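Local atomic coordinates of extracellular subtilisin-like serine proteinase (Vibrio sp. PA-44, PDB entry 1SH7), a protein that probably cleaves peptide bonds as a calcium-binding serine endopeptidase of the subtilisin-like S8 family, this chain being the catalytic domain of a cold-adapted proteinase made as a secreted precursor. Residues A[148-153]-A[240-245]; A[251-256]-A[265-270]. All coordinates share one frame; numbering follows the deposited sequence.

The two contacts share helix 242-252, and they follow one another along the chain: contact 1 closes at the helix start before contact 2 opens at its end. Their centres lie about 17 Å apart and their nearest atoms about 7 Å, so they are linked through the helix and do not touch. In contact 1 the first turn of the helix meets the entry of strand 150-154, a member of the seven-stranded parallel sheet. In contact 2 the chain leaving the helix forms strand 254-255 and pairs with strand 267-268 in a small antiparallel hairpin. One helix thus connects the main sheet of the subtilase domain to a hairpin in its C-terminal part.

Contact 1: A[148-153]-A[240-245]; sequences GVSFML and LTPLQL
Van der Waals packing carries most of this contact, and Pro242 is its centre. The pyrrolidine ring lies against the backbone that leads into strand 150-154: CG of Pro242 is 3.6 Å from C of Gly148, and its CD is 3.8 Å from O of Gly148. In Ser150 a chi1 of -70° sets OG opposite the carbonyl carbon and beside the backbone N, where it comes within 3.1 Å of CA of Pro242. Leu245, one turn on, brings CB to 3.8 Å from that OG, so the serine tip rests between two residues of one helical face. Gly148 closes helix 135-146 in a Schellman motif, and the chain then enters the parallel sheet of the subtilase fold; the contact therefore sets a helix-to-strand turn against the start of helix 242-252. Ile145 of the preceding helix also touches Pro242. One water provides the polar link: it lies 3.0 Å from Ser150 OG and donates to Pro242 O at 3.2 Å. Within 240-245, a capping box fixes the helix start. Gln244 N donates to Thr241 OG1 (3.1 Å, 166° at the hydrogen), while Thr241 N returns a bond to Gln244 OE1 at 2.9 Å, on a lone pair.

Contact 2: A[251-256]-A[265-270]; sequences SRASEN and TNKLLY
Tyr270 has CG anti to its backbone nitrogen (chi1 -177°), which brings the ring beside the backbone of Arg252, whereas Ser254 keeps OG beside its own nitrogen (chi1 -54°), near CB and CD1 of Tyr270. Ser254 OG consequently lies 3.9 Å from Tyr270 CD1, and Arg252 O comes within 3.3 Å of Tyr270 CD2, both approaching the ring obliquely. Arg14 ties this corner together: it donates to Arg252 O and Ser254 OG and makes a cation-pi contact with Tyr270, whose hydroxyl is bonded to Asp274. A water 2.7 Å from Ser254 OG donates to Leu269 O. The methyl CB of Ala253 packs 3.5 Å from O of Leu268 and also meets CB of Lys267.

The backbones are joined by a reciprocal pair: Ser254 N to Leu268 O, the more bent bond at 143°, and Leu268 N to Ser254 O, the straighter one. Farther along, Asn256 N donates to Asn266 O at 2.9 Å. The Asn256 and Asn266 side chains cross there at about a right angle. Ser254 with Leu268 is thus the hydrogen-bonded pair and Glu255 with Lys267 the non-hydrogen-bonded pair of a short antiparallel beta hairpin, with backbone hydrogen bonds from Lys267 and Leu269 to Phe198 of strand 197-200, at one edge of the parallel sheet, and its Tyr270 end close to the calcium-binding residues Asp12 and Gln13.

Contact 1: A[148-153]-A[240-245]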
loop_
_atom_site.group_PDB
_atom_site.type_symbol
_atom_site.label_atom_id
_atom_site.label_comp_id
_atom_site.label_asym_id
_atom_site.label_seq_id
_atom_site.Cartn_x
_atom_site.Cartn_y
_atom_site.Cartn_z
ATOM N N GLY A 148 -4.598 16.795 0.895
ATOM C CA GLY A 148 -4.200 16.501 -0.465
ATOM C C GLY A 148 -3.366 15.270 -0.687
ATOM O O GLY A 148 -2.905 15.070 -1.783
ATOM N N VAL A 149 -3.153 14.455 0.346
ATOM C CA VAL A 149 -2.371 13.231 0.230
ATOM C C VAL A 149 -3.266 11.992 0.291
ATOM O O VAL A 149 -3.994 11.811 1.279
ATOM C CB VAL A 149 -1.321 13.170 1.365
ATOM C CG1 VAL A 149 -0.617 11.807 1.408
ATOM C CG2 VAL A 149 -0.311 14.296 1.182
ATOM N N SER A 150 -3.222 11.158 -0.757
ATOM C CA SER A 150 -4.000 9.913 -0.778
ATOM C C SER A 150 -3.430 8.906 0.250
ATOM O O SER A 150 -2.214 8.819 0.416
ATOM C CB SER A 150 -3.950 9.272 -2.174
ATOM O OG SER A 150 -4.679 10.040 -3.116
ATOM N N PHE A 151 -4.313 8.160 0.922
ATOM C CA PHE A 151 -3.922 7.208 1.928
ATOM C C PHE A 151 -4.423 5.814 1.553
ATOM O O PHE A 151 -5.647 5.627 1.373
ATOM C CB PHE A 151 -4.479 7.599 3.311
ATOM C CG PHE A 151 -3.556 8.496 4.119
ATOM C CD1 PHE A 151 -3.284 9.784 3.692
ATOM C CD2 PHE A 151 -2.965 8.038 5.267
ATOM C CE1 PHE A 151 -2.430 10.603 4.362
ATOM C CE2 PHE A 151 -2.124 8.835 5.982
ATOM C CZ PHE A 151 -1.848 10.145 5.541
ATOM N N MET A 152 -3.480 4.872 1.448
ATOM C CA MET A 152 -3.753 3.446 1.248
ATOM C C MET A 152 -3.723 2.741 2.621
ATOM O O MET A 152 -2.780 2.902 3.361
ATOM C CB MET A 152 -2.727 2.829 0.307
ATOM C CG MET A 152 -2.403 3.661 -0.956
ATOM S SD MET A 152 -3.771 3.821 -2.056
ATOM C CE MET A 152 -4.265 5.490 -1.766
ATOM N N LEU A 153 -4.770 1.981 2.945
ATOM C CA LEU A 153 -5.010 1.431 4.287
ATOM C C LEU A 153 -5.248 -0.079 4.224
ATOM O O LEU A 153 -6.022 -0.523 3.396
ATOM C CB LEU A 153 -6.264 2.095 4.898
ATOM C CG LEU A 153 -6.301 3.622 4.797
ATOM C CD1 LEU A 153 -7.680 4.150 5.229
ATOM C CD2 LEU A 153 -5.196 4.256 5.591
ATOM N N LEU A 240 -3.241 14.736 -9.403
ATOM C CA LEU A 240 -4.416 14.021 -8.958
ATOM C C LEU A 240 -4.695 14.323 -7.495
ATOM O O LEU A 240 -3.800 14.228 -6.641
ATOM C CB LEU A 240 -4.233 12.506 -9.107
ATOM C CG LEU A 240 -4.147 11.935 -10.526
ATOM C CD1 LEU A 240 -3.564 10.519 -10.435
ATOM C CD2 LEU A 240 -5.503 11.902 -11.226
ATOM N N THR A 241 -5.923 14.733 -7.197
ATOM C CA THR A 241 -6.336 14.868 -5.813
ATOM C C THR A 241 -6.606 13.444 -5.373
ATOM O O THR A 241 -6.700 12.528 -6.219
ATOM C CB THR A 241 -7.600 15.658 -5.679
ATOM O OG1 THR A 241 -8.634 15.004 -6.428
ATOM C CG2 THR A 241 -7.476 17.083 -6.341
ATOM N N PRO A 242 -6.738 13.249 -4.068
ATOM C CA PRO A 242 -7.129 11.940 -3.553
ATOM C C PRO A 242 -8.452 11.465 -4.132
ATOM O O PRO A 242 -8.530 10.304 -4.472
ATOM C CB PRO A 242 -7.180 12.157 -2.033
ATOM C CG PRO A 242 -6.182 13.298 -1.816
ATOM C CD PRO A 242 -6.432 14.196 -2.985
ATOM N N LEU A 243 -9.443 12.336 -4.305
ATOM C CA LEU A 243 -10.693 11.922 -4.936
ATOM C C LEU A 243 -10.442 11.422 -6.364
ATOM O O LEU A 243 -10.983 10.401 -6.765
ATOM C CB LEU A 243 -11.675 13.100 -5.003
ATOM C CG LEU A 243 -13.135 13.017 -4.570
ATOM C CD1 LEU A 243 -13.973 13.773 -5.549
ATOM C CD2 LEU A 243 -13.688 11.623 -4.342
ATOM N N GLN A 244 -9.637 12.153 -7.138
ATOM C CA GLN A 244 -9.312 11.737 -8.510
ATOM C C GLN A 244 -8.547 10.420 -8.547
ATOM O O GLN A 244 -8.834 9.565 -9.398
ATOM C CB GLN A 244 -8.547 12.811 -9.266
ATOM C CG GLN A 244 -9.387 14.078 -9.581
ATOM C CD GLN A 244 -8.564 15.238 -10.060
ATOM O OE1 GLN A 244 -7.450 15.448 -9.555
ATOM N NE2 GLN A 244 -9.049 15.958 -11.091
ATOM N N LEU A 245 -7.611 10.241 -7.630
ATOM C CA LEU A 245 -6.773 9.038 -7.620
ATOM C C LEU A 245 -7.632 7.826 -7.237
ATOM O O LEU A 245 -7.578 6.784 -7.899
ATOM C CB LEU A 245 -5.574 9.218 -6.670
ATOM C CG LEU A 245 -4.486 8.135 -6.511
ATOM C CD1 LEU A 245 -4.481 7.106 -7.576
ATOM C CD2 LEU A 245 -3.092 8.821 -6.459
HETATM O O HOH W 1 -6.945 8.133 -2.820
#

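Contact 2: A[251-256]-A[265-270]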
loop_
_atom_site.group_PDB
_atom_site.type_symbol
_atom_site.label_atom_id
_atom_site.label_comp_id
_atom_site.label_asym_id
_atom_site.label_seq_id
_atom_site.Cartn_x
_atom_site.Cartn_y
_atom_site.Cartn_z
ATOM N N SER A 251 -11.775 2.904 -11.555
ATOM C CA SER A 251 -12.162 2.791 -12.965
ATOM C C SER A 251 -11.197 1.932 -13.743
ATOM O O SER A 251 -11.618 1.275 -14.688
ATOM C CB SER A 251 -12.358 4.170 -13.637
ATOM O OG SER A 251 -11.217 4.976 -13.531
ATOM N N ARG A 252 -9.942 1.885 -13.337
ATOM C CA ARG A 252 -8.936 1.034 -13.989
ATOM C C ARG A 252 -8.887 -0.423 -13.484
ATOM O O ARG A 252 -8.270 -1.288 -14.142
ATOM C CB ARG A 252 -7.559 1.649 -13.859
ATOM C CG ARG A 252 -7.406 2.940 -14.632
ATOM C CD ARG A 252 -6.098 3.618 -14.456
ATOM N NE ARG A 252 -5.987 4.724 -15.419
ATOM C CZ ARG A 252 -4.942 5.521 -15.538
ATOM N NH1 ARG A 252 -3.893 5.374 -14.736
ATOM N NH2 ARG A 252 -4.949 6.466 -16.484
ATOM N N ALA A 253 -9.549 -0.720 -12.367
ATOM C CA ALA A 253 -9.431 -2.022 -11.733
ATOM C C ALA A 253 -10.069 -3.079 -12.622
ATOM O O ALA A 253 -11.021 -2.814 -13.333
ATOM C CB ALA A 253 -10.114 -2.056 -10.359
ATOM N N SER A 254 -9.532 -4.273 -12.544
ATOM C CA SER A 254 -10.106 -5.473 -13.168
ATOM C C SER A 254 -11.320 -5.943 -12.389
ATOM O O SER A 254 -11.276 -6.054 -11.157
ATOM C CB SER A 254 -9.055 -6.590 -13.206
ATOM O OG SER A 254 -7.869 -6.149 -13.822
ATOM N N GLU A 255 -12.418 -6.179 -13.091
ATOM C CA GLU A 255 -13.707 -6.512 -12.460
ATOM C C GLU A 255 -14.032 -7.998 -12.500
ATOM O O GLU A 255 -13.779 -8.656 -13.497
ATOM C CB GLU A 255 -14.861 -5.822 -13.192
ATOM C CG GLU A 255 -14.754 -4.319 -13.233
ATOM C CD GLU A 255 -15.910 -3.663 -14.033
ATOM O OE1 GLU A 255 -16.329 -2.567 -13.627
ATOM O OE2 GLU A 255 -16.394 -4.222 -15.049
ATOM N N ASN A 256 -14.648 -8.502 -11.430
ATOM C CA ASN A 256 -15.190 -9.858 -11.388
ATOM C C ASN A 256 -14.175 -10.972 -11.628
ATOM O O ASN A 256 -14.543 -12.023 -12.151
ATOM C CB ASN A 256 -16.348 -10.005 -12.373
ATOM C CG ASN A 256 -17.489 -9.097 -12.022
ATOM O OD1 ASN A 256 -17.906 -8.257 -12.827
ATOM N ND2 ASN A 256 -17.999 -9.249 -10.804
ATOM N N THR A 265 -16.821 -5.550 -3.017
ATOM C CA THR A 265 -16.805 -5.248 -4.426
ATOM C C THR A 265 -15.689 -6.023 -5.129
ATOM O O THR A 265 -14.539 -6.132 -4.651
ATOM C CB THR A 265 -16.746 -3.733 -4.665
ATOM O OG1 THR A 265 -16.874 -3.455 -6.063
ATOM C CG2 THR A 265 -15.423 -3.146 -4.260
ATOM N N ASN A 266 -16.047 -6.575 -6.277
ATOM C CA ASN A 266 -15.169 -7.461 -7.002
ATOM C C ASN A 266 -14.233 -6.662 -7.939
ATOM O O ASN A 266 -14.389 -6.668 -9.156
ATOM C CB ASN A 266 -16.004 -8.518 -7.743
ATOM C CG ASN A 266 -15.239 -9.796 -7.986
ATOM O OD1 ASN A 266 -15.804 -10.918 -7.956
ATOM N ND2 ASN A 266 -13.965 -9.652 -8.261
ATOM N N LYS A 267 -13.289 -5.947 -7.323
ATOM C CA LYS A 267 -12.284 -5.164 -8.015
ATOM C C LYS A 267 -10.893 -5.586 -7.579
ATOM O O LYS A 267 -10.623 -5.670 -6.407
ATOM C CB LYS A 267 -12.456 -3.680 -7.727
ATOM C CG LYS A 267 -13.810 -3.100 -8.249
ATOM C CD LYS A 267 -13.771 -1.583 -8.211
ATOM C CE LYS A 267 -15.163 -0.950 -8.439
ATOM N NZ LYS A 267 -16.111 -1.130 -7.294
ATOM N N LEU A 268 -10.029 -5.842 -8.554
ATOM C CA LEU A 268 -8.662 -6.234 -8.327
ATOM C C LEU A 268 -7.717 -5.185 -8.945
ATOM O O LEU A 268 -7.918 -4.705 -10.083
ATOM C CB LEU A 268 -8.420 -7.607 -8.966
ATOM C CG LEU A 268 -7.030 -8.230 -8.861
ATOM C CD1 LEU A 268 -6.730 -8.558 -7.429
ATOM C CD2 LEU A 268 -6.896 -9.455 -9.764
ATOM N N LEU A 269 -6.664 -4.866 -8.215
ATOM C CA LEU A 269 -5.690 -3.844 -8.634
ATOM C C LEU A 269 -5.125 -4.107 -10.000
ATOM O O LEU A 269 -4.765 -5.236 -10.326
ATOM C CB LEU A 269 -4.537 -3.844 -7.648
ATOM C CG LEU A 269 -3.704 -2.626 -7.257
ATOM C CD1 LEU A 269 -2.242 -2.939 -7.080
ATOM C CD2 LEU A 269 -3.957 -1.306 -7.960
ATOM N N TYR A 270 -5.040 -3.034 -10.791
ATOM C CA TYR A 270 -4.485 -3.026 -12.127
ATOM C C TYR A 270 -3.610 -1.788 -12.253
ATOM O O TYR A 270 -4.022 -0.701 -11.892
ATOM C CB TYR A 270 -5.611 -3.006 -13.162
ATOM C CG TYR A 270 -5.205 -3.070 -14.608
ATOM C CD1 TYR A 270 -4.762 -4.260 -15.189
ATOM C CD2 TYR A 270 -5.330 -1.942 -15.435
ATOM C CE1 TYR A 270 -4.448 -4.323 -16.557
ATOM C CE2 TYR A 270 -5.017 -2.001 -16.771
ATOM C CZ TYR A 270 -4.572 -3.209 -17.337
ATOM O OH TYR A 270 -4.270 -3.253 -18.682
HETATM O O HOH W 2 -11.875 -8.334 -9.863
HETATM O O HOH W 3 -5.709 -6.807 -12.386
#